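Side-chain contacts in histidine utilization repressor (Pseudomonas syringae pv. tomato, PDB 2PKH), which probably represses the histidine utilization (hut) operon in the absence of inducer by binding its control region, the present piece being the C-terminal UTRA domain: residues B[94-99]-B[130-135]; B[41-46]-B[103-108]; B[60-65]-B[82-87]. All blocks are in the same frame, centred on the assembly; numbering follows the deposited sequence.

In the fold
The three contacts belong to one UTRA domain, built round an antiparallel sheet. Contacts 1 and 2 are neighbours, their centres about 12 Å apart: strand 88-97 runs on into helix 100-106, and A98 CB of contact 1 lies 3.9 Å from C103 SG of contact 2. Their segments alternate along the chain. Contact 3 sits on the other side of the chain's centre, about 24 Å from contact 1 and 26 Å from contact 2 between centres, and is nested within the loop that contact 2 closes. Contacts 1 and 3 both reach a second subunit. A bound 1,2-ethanediol, probably from the crystallisation liquor, lies about 3 Å from the Q107 side chain in contact 2.

Contact 1: B[94-99]-B[130-135]; sequences EAILAE and AARLIH
I96 and I134 meet methyl to methyl, their CD1 atoms 3.4 Å apart, tighter than ordinary van der Waals contact, with the two side chains crossing at about a right angle. I134 CD1 also lies 3.6 Å from A98 CB, so one carbon is pressed by two partners. I134 reaches them because its CG1 is anti to the backbone N (chi1 169°), which sends the longer branch out from the strand. Isoleucine suits both ends, since the ethyl branch carries CD1 out across the intervening strand. In the antiparallel sheet of the UTRA domain, strand 113-123 runs between strands 88-97 and 126-136, and the side chains meet over it. A98, two residues before helix 100-106, offers a single methyl, which suits a place where it packs on both I134 and C103 of the helix. The looser side belongs to R132. The extended chain of R132 carries R132 NH2 to 4.0 Å from I96 CD1, an oblique approach to the guanidinium, while NH1 makes a salt bridge with E102 of the helix. On the solvent side, the exposed N-cap residue E99 keeps its carboxylate apart from R132, E99 OE2 being 6.4 Å from R132 NH2.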
loop_
_atom_site.group_PDB
_atom_site.type_symbol
_atom_site.label_atom_id
_atom_site.label_comp_id
_atom_site.label_asym_id
_atom_site.label_seq_id
_atom_site.Cartn_x
_atom_site.Cartn_y
_atom_site.Cartn_z
ATOM N N GLU B 94 -13.994 -2.813 9.401
ATOM C CA GLU B 94 -15.410 -2.633 9.591
ATOM C C GLU B 94 -15.634 -1.372 10.423
ATOM O O GLU B 94 -14.777 -0.978 11.197
ATOM C CB GLU B 94 -15.936 -3.842 10.407
ATOM C CG GLU B 94 -16.260 -5.026 9.530
ATOM C CD GLU B 94 -16.640 -6.266 10.326
ATOM O OE1 GLU B 94 -15.760 -6.832 10.988
ATOM O OE2 GLU B 94 -17.812 -6.691 10.210
ATOM N N ALA B 95 -16.807 -0.789 10.275
ATOM C CA ALA B 95 -17.262 0.268 11.174
ATOM C C ALA B 95 -18.356 -0.339 12.062
ATOM O O ALA B 95 -19.386 -0.910 11.607
ATOM C CB ALA B 95 -17.797 1.487 10.351
ATOM N N ILE B 96 -18.145 -0.177 13.344
ATOM C CA ILE B 96 -19.070 -0.715 14.328
ATOM C C ILE B 96 -19.268 0.255 15.476
ATOM O O ILE B 96 -18.518 1.241 15.629
ATOM C CB ILE B 96 -18.478 -2.052 14.911
ATOM C CG1 ILE B 96 -17.239 -1.732 15.752
ATOM C CG2 ILE B 96 -18.274 -3.150 13.735
ATOM C CD1 ILE B 96 -16.814 -2.845 16.760
ATOM N N LEU B 97 -20.246 -0.067 16.318
ATOM C CA LEU B 97 -20.346 0.532 17.690
ATOM C C LEU B 97 -19.644 -0.372 18.740
ATOM O O LEU B 97 -19.740 -1.594 18.665
ATOM C CB LEU B 97 -21.819 0.749 18.067
ATOM C CG LEU B 97 -22.612 1.794 17.304
ATOM C CD1 LEU B 97 -24.057 1.992 17.828
ATOM C CD2 LEU B 97 -21.828 3.135 17.316
ATOM N N ALA B 98 -18.877 0.205 19.686
ATOM C CA ALA B 98 -18.233 -0.662 20.657
ATOM C C ALA B 98 -19.229 -1.166 21.720
ATOM O O ALA B 98 -20.326 -0.597 21.902
ATOM C CB ALA B 98 -17.062 0.102 21.322
ATOM N N GLU B 99 -18.838 -2.205 22.447
ATOM C CA GLU B 99 -19.633 -2.691 23.587
ATOM C C GLU B 99 -19.469 -1.728 24.728
ATOM O O GLU B 99 -18.448 -1.009 24.810
ATOM C CB GLU B 99 -19.109 -4.079 24.007
ATOM C CG GLU B 99 -19.309 -5.151 22.949
ATOM C CD GLU B 99 -20.764 -5.289 22.576
ATOM O OE1 GLU B 99 -21.602 -5.396 23.496
ATOM O OE2 GLU B 99 -21.081 -5.212 21.373
ATOM N N ALA B 130 -3.203 -13.274 16.047
ATOM C CA ALA B 130 -4.418 -12.687 15.502
ATOM C C ALA B 130 -4.842 -11.617 16.485
ATOM O O ALA B 130 -4.731 -11.825 17.718
ATOM C CB ALA B 130 -5.504 -13.761 15.368
ATOM N N ALA B 131 -5.296 -10.454 15.989
ATOM C CA ALA B 131 -5.617 -9.329 16.895
ATOM C C ALA B 131 -6.930 -8.688 16.476
ATOM O O ALA B 131 -7.243 -8.627 15.289
ATOM C CB ALA B 131 -4.485 -8.256 16.912
ATOM N N ARG B 132 -7.619 -8.107 17.422
ATOM C CA ARG B 132 -8.870 -7.415 17.139
ATOM C C ARG B 132 -8.603 -6.045 17.656
ATOM O O ARG B 132 -8.325 -5.866 18.847
ATOM C CB ARG B 132 -10.006 -8.067 17.955
ATOM C CG ARG B 132 -11.384 -7.480 17.718
ATOM C CD ARG B 132 -12.403 -8.138 18.632
ATOM N NE ARG B 132 -13.738 -7.738 18.177
ATOM C CZ ARG B 132 -14.389 -6.712 18.681
ATOM N NH1 ARG B 132 -13.841 -6.030 19.676
ATOM N NH2 ARG B 132 -15.588 -6.370 18.216
ATOM N N LEU B 133 -8.583 -5.053 16.772
ATOM C CA LEU B 133 -8.130 -3.708 17.231
ATOM C C LEU B 133 -9.301 -2.762 17.054
ATOM O O LEU B 133 -9.879 -2.669 15.950
ATOM C CB LEU B 133 -6.950 -3.237 16.364
ATOM C CG LEU B 133 -5.801 -4.241 16.105
ATOM C CD1 LEU B 133 -5.101 -3.709 14.876
ATOM C CD2 LEU B 133 -4.939 -4.075 17.303
ATOM N N ILE B 134 -9.708 -2.086 18.096
ATOM C CA ILE B 134 -10.874 -1.205 17.947
ATOM C C ILE B 134 -10.423 0.201 18.268
ATOM O O ILE B 134 -9.723 0.409 19.266
ATOM C CB ILE B 134 -12.145 -1.768 18.709
ATOM C CG1 ILE B 134 -13.285 -0.735 18.779
ATOM C CG2 ILE B 134 -11.789 -2.235 20.124
ATOM C CD1 ILE B 134 -14.707 -1.527 19.101
ATOM N N HIS B 135 -10.765 1.134 17.384
ATOM C CA HIS B 135 -10.291 2.495 17.516
ATOM C C HIS B 135 -11.498 3.406 17.572
ATOM O O HIS B 135 -12.405 3.181 16.790
ATOM C CB HIS B 135 -9.481 2.911 16.294
ATOM C CG HIS B 135 -8.464 1.917 15.865
ATOM N ND1 HIS B 135 -7.124 2.013 16.202
ATOM C CD2 HIS B 135 -8.598 0.772 15.167
ATOM C CE1 HIS B 135 -6.461 1.023 15.639
ATOM N NE2 HIS B 135 -7.332 0.241 15.023
#

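Contact 2: B[41-46]-B[103-108]; sequences LIVHFE and CKLLQI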
loop_
_atom_site.group_PDB
_atom_site.type_symbol
_atom_site.label_atom_id
_atom_site.label_comp_id
_atom_site.label_asym_id
_atom_site.label_seq_id
_atom_site.Cartn_x
_atom_site.Cartn_y
_atom_site.Cartn_z
ATOM N N LEU B 41 -4.501 -8.046 26.379
ATOM C CA LEU B 41 -5.434 -6.930 26.040
ATOM C C LEU B 41 -4.795 -5.675 26.603
ATOM O O LEU B 41 -4.562 -5.557 27.822
ATOM C CB LEU B 41 -6.854 -7.154 26.635
ATOM C CG LEU B 41 -7.868 -6.195 25.943
ATOM C CD1 LEU B 41 -9.276 -6.862 26.038
ATOM C CD2 LEU B 41 -7.763 -4.924 26.600
ATOM N N ILE B 42 -4.455 -4.734 25.700
ATOM C CA ILE B 42 -3.763 -3.516 26.080
ATOM C C ILE B 42 -4.534 -2.295 25.569
ATOM O O ILE B 42 -5.079 -2.366 24.488
ATOM C CB ILE B 42 -2.348 -3.452 25.445
ATOM C CG1 ILE B 42 -1.508 -4.688 25.899
ATOM C CG2 ILE B 42 -1.629 -2.142 25.898
ATOM C CD1 ILE B 42 -0.065 -4.709 25.311
ATOM N N VAL B 43 -4.592 -1.213 26.338
ATOM C CA VAL B 43 -5.244 0.030 25.841
ATOM C C VAL B 43 -4.075 0.931 25.580
ATOM O O VAL B 43 -3.238 1.170 26.462
ATOM C CB VAL B 43 -6.155 0.678 26.848
ATOM C CG1 VAL B 43 -6.871 2.002 26.319
ATOM C CG2 VAL B 43 -7.299 -0.357 27.302
ATOM N N HIS B 44 -4.043 1.430 24.365
ATOM C CA HIS B 44 -2.998 2.342 23.896
ATOM C C HIS B 44 -3.551 3.767 23.939
ATOM O O HIS B 44 -4.683 4.010 23.485
ATOM C CB HIS B 44 -2.634 1.974 22.450
ATOM C CG HIS B 44 -1.860 0.686 22.327
ATOM N ND1 HIS B 44 -2.474 -0.522 22.076
ATOM C CD2 HIS B 44 -0.542 0.414 22.439
ATOM C CE1 HIS B 44 -1.567 -1.478 22.003
ATOM N NE2 HIS B 44 -0.392 -0.940 22.249
ATOM N N PHE B 45 -2.718 4.684 24.408
ATOM C CA PHE B 45 -3.078 6.123 24.590
ATOM C C PHE B 45 -2.169 6.959 23.686
ATOM O O PHE B 45 -0.991 6.614 23.528
ATOM C CB PHE B 45 -2.827 6.582 26.035
ATOM C CG PHE B 45 -3.723 5.914 27.060
ATOM C CD1 PHE B 45 -4.768 6.589 27.590
ATOM C CD2 PHE B 45 -3.519 4.609 27.420
ATOM C CE1 PHE B 45 -5.638 5.938 28.580
ATOM C CE2 PHE B 45 -4.375 3.954 28.342
ATOM C CZ PHE B 45 -5.425 4.633 28.903
ATOM N N GLU B 46 -2.676 8.063 23.154
ATOM C CA GLU B 46 -1.818 8.998 22.471
ATOM C C GLU B 46 -2.044 10.281 23.212
ATOM O O GLU B 46 -3.172 10.745 23.323
ATOM C CB GLU B 46 -2.245 9.057 21.007
ATOM C CG GLU B 46 -1.660 10.168 20.146
ATOM C CD GLU B 46 -2.534 10.423 18.903
ATOM O OE1 GLU B 46 -2.415 9.675 17.900
ATOM O OE2 GLU B 46 -3.373 11.346 18.944
ATOM N N CYS B 103 -16.456 0.972 25.468
ATOM C CA CYS B 103 -16.637 2.448 25.547
ATOM C C CYS B 103 -16.008 3.015 26.810
ATOM O O CYS B 103 -15.416 4.079 26.787
ATOM C CB CYS B 103 -18.118 2.864 25.469
ATOM S SG CYS B 103 -18.851 2.476 23.918
ATOM N N LYS B 104 -16.136 2.320 27.936
ATOM C CA LYS B 104 -15.531 2.816 29.164
ATOM C C LYS B 104 -13.994 2.832 29.035
ATOM O O LYS B 104 -13.345 3.824 29.367
ATOM C CB LYS B 104 -15.982 1.921 30.359
ATOM C CG LYS B 104 -17.509 2.073 30.629
ATOM C CD LYS B 104 -17.988 1.254 31.821
ATOM C CE LYS B 104 -19.447 0.798 31.679
ATOM N NZ LYS B 104 -19.532 -0.739 31.468
ATOM N N LEU B 105 -13.417 1.750 28.531
ATOM C CA LEU B 105 -11.960 1.673 28.328
ATOM C C LEU B 105 -11.414 2.743 27.376
ATOM O O LEU B 105 -10.337 3.309 27.643
ATOM C CB LEU B 105 -11.553 0.304 27.789
ATOM C CG LEU B 105 -11.500 -0.968 28.647
ATOM C CD1 LEU B 105 -10.638 -1.952 27.904
ATOM C CD2 LEU B 105 -10.926 -0.642 30.049
ATOM N N LEU B 106 -12.117 3.007 26.265
ATOM C CA LEU B 106 -11.707 4.042 25.292
ATOM C C LEU B 106 -12.156 5.453 25.645
ATOM O O LEU B 106 -11.815 6.401 24.937
ATOM C CB LEU B 106 -12.252 3.712 23.881
ATOM C CG LEU B 106 -11.607 2.544 23.104
ATOM C CD1 LEU B 106 -12.344 2.247 21.747
ATOM C CD2 LEU B 106 -10.238 2.884 22.811
ATOM N N GLN B 107 -12.886 5.615 26.733
ATOM C CA GLN B 107 -13.413 6.927 27.096
ATOM C C GLN B 107 -14.116 7.578 25.900
ATOM O O GLN B 107 -13.760 8.703 25.513
ATOM C CB GLN B 107 -12.292 7.850 27.601
ATOM C CG GLN B 107 -11.791 7.391 28.984
ATOM C CD GLN B 107 -10.608 8.198 29.446
ATOM O OE1 GLN B 107 -10.703 9.398 29.695
ATOM N NE2 GLN B 107 -9.475 7.554 29.512
ATOM N N ILE B 108 -15.137 6.901 25.347
ATOM C CA ILE B 108 -15.917 7.434 24.193
ATOM C C ILE B 108 -17.413 7.311 24.473
ATOM O O ILE B 108 -17.857 6.610 25.397
ATOM C CB ILE B 108 -15.633 6.652 22.875
ATOM C CG1 ILE B 108 -15.708 5.141 23.123
ATOM C CG2 ILE B 108 -14.233 6.972 22.413
ATOM C CD1 ILE B 108 -15.726 4.209 21.805
#
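V43 and L105 cross at a slant, strand against helix, and make the closest side-chain approach of this contact. V43 CG2 touches L105 CD1 at 3.7 Å, while its other methyl, V43 CG1, turns to the helix backbone and lies 3.9 Å from L105 O. A branched valine therefore straddles the leucine, one methyl on its tip and one beside its carbonyl. L105 leaves its backbone pointing neither at the strand nor away from it; its second torsion (chi2 -161°) extends CD1 away from the backbone, and that reach brings the tip to the strand. L105 CD1 also comes within 4.3 Å of L41 CD2, a looser touch two residues back along the strand. Leucines, with their long branched tips, suit this partly exposed border, and the β-branched valine suits the strand beneath it.

Further along, the flat groups of F45 and Q107 meet differently. Q107 NE2 lies at the edge of the F45 ring, near its plane, 4.3 Å from F45 CE1, a loose approach. Q107 also rests on P50, and its long amide-tipped chain suits a site at the surface. Its position is set by the backbone: it leaves the helix with positive phi (50°), and Q107 N bonds to K104 O while I108 N bonds to C103 O, each at 3.2 Å. R139 donates hydrogen bonds to the carbonyls of L106 and Q107, at the end of the helix. A Schellman motif thus ends helix 100-106, whose last turn lies against strand 36-46 of the antiparallel sheet in this UTRA domain.

Contact 3: B[60-65]-B[82-87]; sequences AQVAPD and QVAPLT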
loop_
_atom_site.group_PDB
_atom_site.type_symbol
_atom_site.label_atom_id
_atom_site.label_comp_id
_atom_site.label_asym_id
_atom_site.label_seq_id
_atom_site.Cartn_x
_atom_site.Cartn_y
_atom_site.Cartn_z
ATOM N N ALA B 60 1.402 -19.888 21.465
ATOM C CA ALA B 60 2.380 -20.220 22.512
ATOM C C ALA B 60 3.670 -20.939 22.019
ATOM O O ALA B 60 4.729 -20.733 22.596
ATOM C CB ALA B 60 1.678 -20.998 23.582
ATOM N N GLN B 61 3.596 -21.750 20.947
ATOM C CA GLN B 61 4.793 -22.474 20.466
ATOM C C GLN B 61 5.777 -21.569 19.775
ATOM O O GLN B 61 6.949 -21.851 19.835
ATOM C CB GLN B 61 4.459 -23.604 19.481
ATOM C CG GLN B 61 3.218 -24.395 19.828
ATOM C CD GLN B 61 3.446 -25.417 20.905
ATOM O OE1 GLN B 61 4.033 -26.493 20.665
ATOM N NE2 GLN B 61 2.951 -25.123 22.103
ATOM N N VAL B 62 5.285 -20.483 19.139
ATOM C CA VAL B 62 6.117 -19.577 18.341
ATOM C C VAL B 62 6.806 -18.560 19.218
ATOM O O VAL B 62 7.961 -18.188 18.972
ATOM C CB VAL B 62 5.259 -18.813 17.255
ATOM C CG1 VAL B 62 6.041 -17.711 16.562
ATOM C CG2 VAL B 62 4.761 -19.754 16.211
ATOM N N ALA B 63 6.100 -18.096 20.257
ATOM C CA ALA B 63 6.627 -17.049 21.109
ATOM C C ALA B 63 6.489 -17.527 22.576
ATOM O O ALA B 63 5.611 -17.041 23.354
ATOM C CB ALA B 63 5.881 -15.735 20.864
ATOM N N PRO B 64 7.290 -18.544 22.945
ATOM C CA PRO B 64 7.101 -19.121 24.266
ATOM C C PRO B 64 7.239 -18.170 25.442
ATOM O O PRO B 64 6.693 -18.450 26.528
ATOM C CB PRO B 64 8.107 -20.287 24.317
ATOM C CG PRO B 64 8.902 -20.205 23.100
ATOM C CD PRO B 64 8.336 -19.232 22.161
ATOM N N ASP B 65 7.937 -17.051 25.249
ATOM C CA ASP B 65 8.208 -16.144 26.366
ATOM C C ASP B 65 7.334 -14.870 26.331
ATOM O O ASP B 65 7.628 -13.890 27.038
ATOM C CB ASP B 65 9.692 -15.744 26.389
ATOM C CG ASP B 65 10.621 -16.952 26.626
ATOM O OD1 ASP B 65 10.215 -17.890 27.344
ATOM O OD2 ASP B 65 11.729 -16.960 26.063
ATOM N N GLN B 82 10.501 -9.631 16.428
ATOM C CA GLN B 82 11.864 -9.989 16.870
ATOM C C GLN B 82 11.986 -11.475 17.028
ATOM O O GLN B 82 13.051 -12.035 16.896
ATOM C CB GLN B 82 12.122 -9.480 18.275
ATOM C CG GLN B 82 12.623 -8.093 18.475
ATOM C CD GLN B 82 13.014 -7.907 19.946
ATOM O OE1 GLN B 82 13.017 -6.797 20.462
ATOM N NE2 GLN B 82 13.333 -9.015 20.626
ATOM N N VAL B 83 10.904 -12.101 17.440
ATOM C CA VAL B 83 10.890 -13.501 17.801
ATOM C C VAL B 83 10.861 -14.360 16.553
ATOM O O VAL B 83 11.433 -15.430 16.519
ATOM C CB VAL B 83 9.637 -13.799 18.664
ATOM C CG1 VAL B 83 9.259 -15.275 18.565
ATOM C CG2 VAL B 83 9.901 -13.420 20.077
ATOM N N ALA B 84 10.183 -13.879 15.504
ATOM C CA ALA B 84 10.011 -14.681 14.297
ATOM C C ALA B 84 9.854 -13.755 13.109
ATOM O O ALA B 84 9.349 -12.646 13.255
ATOM C CB ALA B 84 8.798 -15.538 14.439
ATOM N N PRO B 85 10.303 -14.187 11.924
ATOM C CA PRO B 85 10.078 -13.316 10.746
ATOM C C PRO B 85 8.625 -13.278 10.293
ATOM O O PRO B 85 8.054 -14.305 9.976
ATOM C CB PRO B 85 10.960 -13.935 9.647
ATOM C CG PRO B 85 11.264 -15.291 10.105
ATOM C CD PRO B 85 11.036 -15.420 11.582
ATOM N N LEU B 86 8.025 -12.098 10.296
ATOM C CA LEU B 86 6.590 -11.976 10.015
ATOM C C LEU B 86 6.486 -11.696 8.545
ATOM O O LEU B 86 7.029 -10.724 8.084
ATOM C CB LEU B 86 5.978 -10.862 10.881
ATOM C CG LEU B 86 6.112 -11.167 12.419
ATOM C CD1 LEU B 86 5.491 -10.059 13.135
ATOM C CD2 LEU B 86 5.518 -12.567 12.864
ATOM N N THR B 87 5.848 -12.550 7.788
ATOM C CA THR B 87 5.983 -12.507 6.298
ATOM C C THR B 87 4.728 -12.084 5.554
ATOM O O THR B 87 4.767 -11.746 4.366
ATOM C CB THR B 87 6.321 -13.913 5.790
ATOM O OG1 THR B 87 5.365 -14.839 6.317
ATOM C CG2 THR B 87 7.668 -14.332 6.319
#
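V83, the last residue of helix 76-83, points its CB at the loop that follows strand 49-59, and its side chain can be traced atom by atom. V83 CB itself stays back, 4.7 Å from V62 O. From it CG1 stands anti to the backbone N (chi1 156°), which aims this methyl at the loop. V83 CG1 comes to 3.2 Å from V62 O, close to the van der Waals limit, and the CB-CG1 bond points almost straight at that oxygen, making an angle of about 166° at CG1. The oxygen is met from well off the line of its own carbonyl bond. V83 CG1 also rests 4.1 Å from A63 CB. The other methyl, V83 CG2, spreads past A63 more loosely, V83 CG2 being 4.7 Å from A63 CB.

Here the helix end is laid against a loop rather than against a strand face: residues 60-62 take helical backbone angles without the regular bonds, and the chain then passes through P64 on its way to helix 76-83. In this part of the UTRA domain the two segments lie beside strands 113-123 and 126-136 of the antiparallel sheet.

One residue further on, A84 has left helical geometry and turns its CB to V62, V62 CG1 approaching A84 CB at 4.1 Å. V62 CG1 lies anti to its own backbone N (chi1 171°), and the valine also packs on Q126 and V128. Alanine fits at both A63 and A84, where a single carbon meets a valine methyl and the backbones run close, A63 CA being 6.5 Å from V83 CA. A63 also touches L80 of the helix, while A84 packs on S123.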